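Local coordinates for hypothetical protein S4005 (Shigella flexneri 2a, PDB 1Z67) that is of unknown function but belongs to the YidB-like family and carries a homeodomain-like helical motif in an otherwise new fold, at residues S27-Q32 with Q36-K41. Sequence-based numbering, arbitrary orientation. Where two conformers were deposited one is given.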
ATOM      1  N   SER A  27       2.659  -7.150   4.766  1.00 20.19           N
ATOM      2  CA  SER A  27       3.709  -8.145   4.548  1.00 20.77           C
ATOM      3  C   SER A  27       4.435  -7.801   3.256  1.00 19.38           C
ATOM      4  O   SER A  27       5.662  -7.805   3.223  1.00 19.58           O
ATOM      5  CB  SER A  27       3.117  -9.545   4.483  1.00 21.95           C
ATOM      6  OG  SER A  27       2.693  -9.928   5.778  1.00 27.56           O
ATOM      7  N   TRP A  28       3.667  -7.467   2.212  1.00 17.58           N
ATOM      8  CA  TRP A  28       4.243  -7.127   0.911  1.00 16.14           C
ATOM      9  C   TRP A  28       5.153  -5.894   1.019  1.00 15.57           C
ATOM     10  O   TRP A  28       6.247  -5.882   0.458  1.00 16.75           O
ATOM     11  CB  TRP A  28       3.127  -6.893  -0.092  1.00 15.88           C
ATOM     12  CG  TRP A  28       3.543  -6.247  -1.375  1.00 14.56           C
ATOM     13  CD1 TRP A  28       4.102  -6.870  -2.490  1.00 15.68           C
ATOM     14  CD2 TRP A  28       3.399  -4.870  -1.719  1.00 14.01           C
ATOM     15  NE1 TRP A  28       4.297  -5.958  -3.483  1.00 15.70           N
ATOM     16  CE2 TRP A  28       3.860  -4.732  -3.061  1.00 15.10           C
ATOM     17  CE3 TRP A  28       2.877  -3.739  -1.058  1.00 16.09           C
ATOM     18  CZ2 TRP A  28       3.873  -3.502  -3.724  1.00 15.51           C
ATOM     19  CZ3 TRP A  28       2.869  -2.517  -1.743  1.00 16.91           C
ATOM     20  CH2 TRP A  28       3.377  -2.413  -3.042  1.00 16.58           C
ATOM     21  N   VAL A  29       4.735  -4.869   1.771  1.00 15.26           N
ATOM     22  CA  VAL A  29       5.565  -3.673   1.900  1.00 14.96           C
ATOM     23  C   VAL A  29       6.943  -4.049   2.440  1.00 15.31           C
ATOM     24  O   VAL A  29       7.961  -3.605   1.928  1.00 15.60           O
ATOM     25  CB  VAL A  29       4.912  -2.602   2.801  1.00 14.21           C
ATOM     26  CG1 VAL A  29       5.931  -1.480   3.165  1.00 16.42           C
ATOM     27  CG2 VAL A  29       3.671  -2.010   2.134  1.00 14.55           C
ATOM     28  N   GLU A  30       6.960  -4.869   3.478  1.00 16.00           N
ATOM     29  CA  GLU A  30       8.226  -5.263   4.085  1.00 17.11           C
ATOM     30  C   GLU A  30       9.061  -6.130   3.123  1.00 17.49           C
ATOM     31  O   GLU A  30      10.283  -5.942   3.015  1.00 17.52           O
ATOM     32  CB  GLU A  30       7.950  -5.983   5.409  0.60 17.70           C
ATOM     33  CG  GLU A  30       7.126  -5.115   6.409  0.60 18.38           C
ATOM     34  CD  GLU A  30       7.948  -4.031   7.143  0.60 21.13           C
ATOM     35  OE1 GLU A  30       8.169  -4.163   8.379  0.60 20.28           O
ATOM     36  OE2 GLU A  30       8.374  -3.044   6.483  0.60 23.25           O
ATOM     37  N   GLU A  31       8.400  -7.011   2.379  1.00 16.13           N
ATOM     38  CA  GLU A  31       9.111  -7.895   1.442  1.00 17.97           C
ATOM     39  C   GLU A  31       9.739  -7.110   0.305  1.00 17.62           C
ATOM     40  O   GLU A  31      10.766  -7.523  -0.242  1.00 19.15           O
ATOM     41  CB  GLU A  31       8.174  -8.917   0.881  1.00 19.52           C
ATOM     42  CG  GLU A  31       7.788  -9.901   1.921  1.00 22.23           C
ATOM     43  CD  GLU A  31       6.813 -10.914   1.429  1.00 28.31           C
ATOM     44  OE1 GLU A  31       5.980 -10.612   0.522  1.00 26.43           O
ATOM     45  OE2 GLU A  31       6.916 -12.033   1.966  1.00 32.44           O
ATOM     46  N   GLN A  32       9.114  -6.000  -0.063  1.00 16.38           N
ATOM     47  CA  GLN A  32       9.644  -5.113  -1.090  1.00 16.53           C
ATOM     48  C   GLN A  32      10.803  -4.245  -0.577  1.00 16.82           C
ATOM     49  O   GLN A  32      11.410  -3.496  -1.366  1.00 17.33           O
ATOM     50  CB  GLN A  32       8.508  -4.218  -1.634  1.00 17.46           C
ATOM     51  CG  GLN A  32       7.379  -4.975  -2.316  1.00 18.10           C
ATOM     52  CD  GLN A  32       7.849  -5.744  -3.551  1.00 18.11           C
ATOM     53  OE1 GLN A  32       8.436  -5.159  -4.459  1.00 22.19           O
ATOM     54  NE2 GLN A  32       7.545  -7.044  -3.608  1.00 18.99           N
ATOM     55  N   GLN A  36       9.949   3.039   2.673  1.00 17.72           N
ATOM     56  CA  GLN A  36      10.884   3.918   1.971  1.00 19.09           C
ATOM     57  C   GLN A  36      11.240   3.512   0.505  1.00 19.31           C
ATOM     58  O   GLN A  36      11.384   4.392  -0.370  1.00 19.60           O
ATOM     59  CB  GLN A  36      12.126   4.145   2.827  1.00 21.00           C
ATOM     60  CG  GLN A  36      12.978   5.277   2.336  1.00 23.95           C
ATOM     61  CD  GLN A  36      12.235   6.608   2.113  1.00 27.92           C
ATOM     62  OE1 GLN A  36      11.355   7.005   2.904  1.00 28.02           O
ATOM     63  NE2 GLN A  36      12.636   7.323   1.057  1.00 30.79           N
ATOM     64  N   VAL A  37      11.385   2.214   0.235  1.00 19.48           N
ATOM     65  CA  VAL A  37      11.585   1.748  -1.145  1.00 19.82           C
ATOM     66  C   VAL A  37      10.412   2.157  -2.036  1.00 18.71           C
ATOM     67  O   VAL A  37      10.596   2.603  -3.171  1.00 19.48           O
ATOM     68  CB  VAL A  37      11.772   0.195  -1.238  1.00 20.64           C
ATOM     69  CG1 VAL A  37      11.791  -0.278  -2.690  1.00 19.22           C
ATOM     70  CG2 VAL A  37      13.034  -0.243  -0.523  1.00 22.92           C
ATOM     71  N   LEU A  38       9.187   1.992  -1.518  1.00 18.27           N
ATOM     72  CA  LEU A  38       8.017   2.304  -2.291  1.00 18.25           C
ATOM     73  C   LEU A  38       7.962   3.803  -2.527  1.00 16.34           C
ATOM     74  O   LEU A  38       7.658   4.209  -3.638  1.00 16.61           O
ATOM     75  CB  LEU A  38       6.737   1.796  -1.611  1.00 18.45           C
ATOM     76  CG  LEU A  38       6.656   0.267  -1.446  1.00 20.22           C
ATOM     77  CD1 LEU A  38       5.297  -0.103  -0.861  1.00 24.47           C
ATOM     78  CD2 LEU A  38       6.894  -0.499  -2.762  1.00 22.02           C
ATOM     79  N   LEU A  39       8.259   4.601  -1.489  1.00 16.63           N
ATOM     80  CA  LEU A  39       8.255   6.068  -1.616  1.00 17.52           C
ATOM     81  C   LEU A  39       9.230   6.515  -2.719  1.00 17.82           C
ATOM     82  O   LEU A  39       8.874   7.303  -3.594  1.00 18.23           O
ATOM     83  CB  LEU A  39       8.551   6.740  -0.258  1.00 17.23           C
ATOM     84  CG  LEU A  39       7.503   6.552   0.860  1.00 18.12           C
ATOM     85  CD1 LEU A  39       7.983   7.113   2.222  1.00 21.78           C
ATOM     86  CD2 LEU A  39       6.225   7.218   0.460  1.00 20.64           C
ATOM     87  N   GLU A  40      10.415   5.928  -2.708  1.00 18.65           N
ATOM     88  CA  GLU A  40      11.440   6.272  -3.716  1.00 19.51           C
ATOM     89  C   GLU A  40      10.988   5.901  -5.116  1.00 19.89           C
ATOM     90  O   GLU A  40      11.204   6.685  -6.061  1.00 19.64           O
ATOM     91  CB  GLU A  40      12.796   5.619  -3.438  0.50 21.04           C
ATOM     92  CG  GLU A  40      14.035   6.491  -3.824  0.50 24.37           C
ATOM     93  CD  GLU A  40      14.063   7.036  -5.259  0.50 27.78           C
ATOM     94  OE1 GLU A  40      13.719   8.220  -5.467  0.50 30.93           O
ATOM     95  OE2 GLU A  40      14.459   6.304  -6.181  0.50 30.16           O
ATOM     96  N   LYS A  41      10.298   4.759  -5.253  1.00 18.67           N
ATOM     97  CA  LYS A  41       9.763   4.381  -6.564  1.00 19.71           C
ATOM     98  C   LYS A  41       8.672   5.309  -7.053  1.00 19.53           C
ATOM     99  O   LYS A  41       8.633   5.660  -8.242  1.00 19.36           O
ATOM    100  CB  LYS A  41       9.243   2.956  -6.585  1.00 20.03           C
ATOM    101  CG  LYS A  41      10.323   1.954  -6.515  1.00 20.39           C
ATOM    102  CD  LYS A  41       9.727   0.584  -6.673  1.00 25.09           C
ATOM    103  CE  LYS A  41      10.769  -0.345  -7.224  1.00 26.08           C
ATOM    104  NZ  LYS A  41      10.109  -1.608  -7.492  1.00 24.70           N
TER
HETATM  105  O   HOH W   1       9.261  -2.665  -5.210  1.00 31.67           O
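Leu38 reaches out of helix 35-44 and sets its forked end against Trp28 and Val29 of helix 21-31 and against Gln32. Its chi1 of -63° points CG toward the other helix, and the extended chi2 (-176°) sends CD1 on to the indole. CD1 does most of the touching: it lies 3.5 Å from CZ3 of Trp28, meeting the benzo end of the indole obliquely, and 3.9 Å from CG2 of Val29. The second methyl, CD2, is 4.0 Å from CH2 of Trp28 and 4.2 Å from CB of Gln32, so the fork touches three side chains. Gln32 folds back over the tryptophan: chi1 of -63° puts CG 3.4 Å above the indole plane, over one face but offset toward its rim, and chi2 then turns the amide toward its partners. Val37, one residue before Leu38, packs instead on backbone: its CG1 is 3.5 Å from the carbonyl O of Gln32. The polar link is indirect. One water donates to OE1 of Gln32 and accepts from NZ of Lys41, spanning the gap beside the apolar contact. NE2 of the same amide hydrogen-bonds OD2 of Asp80, a ligand of the sodium ion, making Gln32 a second-shell neighbour of that site, while NZ of Lys41 also reaches the carbonyl of Leu73. The buried leucine and tryptophan meet where the two consecutive, steeply inclined helices come together, joined by a short turn. Beyond the pair, the indole NE1 is hydrogen-bonded to the carbonyl O of Ala77 and the ring packs on Asp80 and Leu81 of helix 75-85 and on Leu96 of helix 89-106; Leu73 of helix 66-73 touches both Trp28 and Leu38.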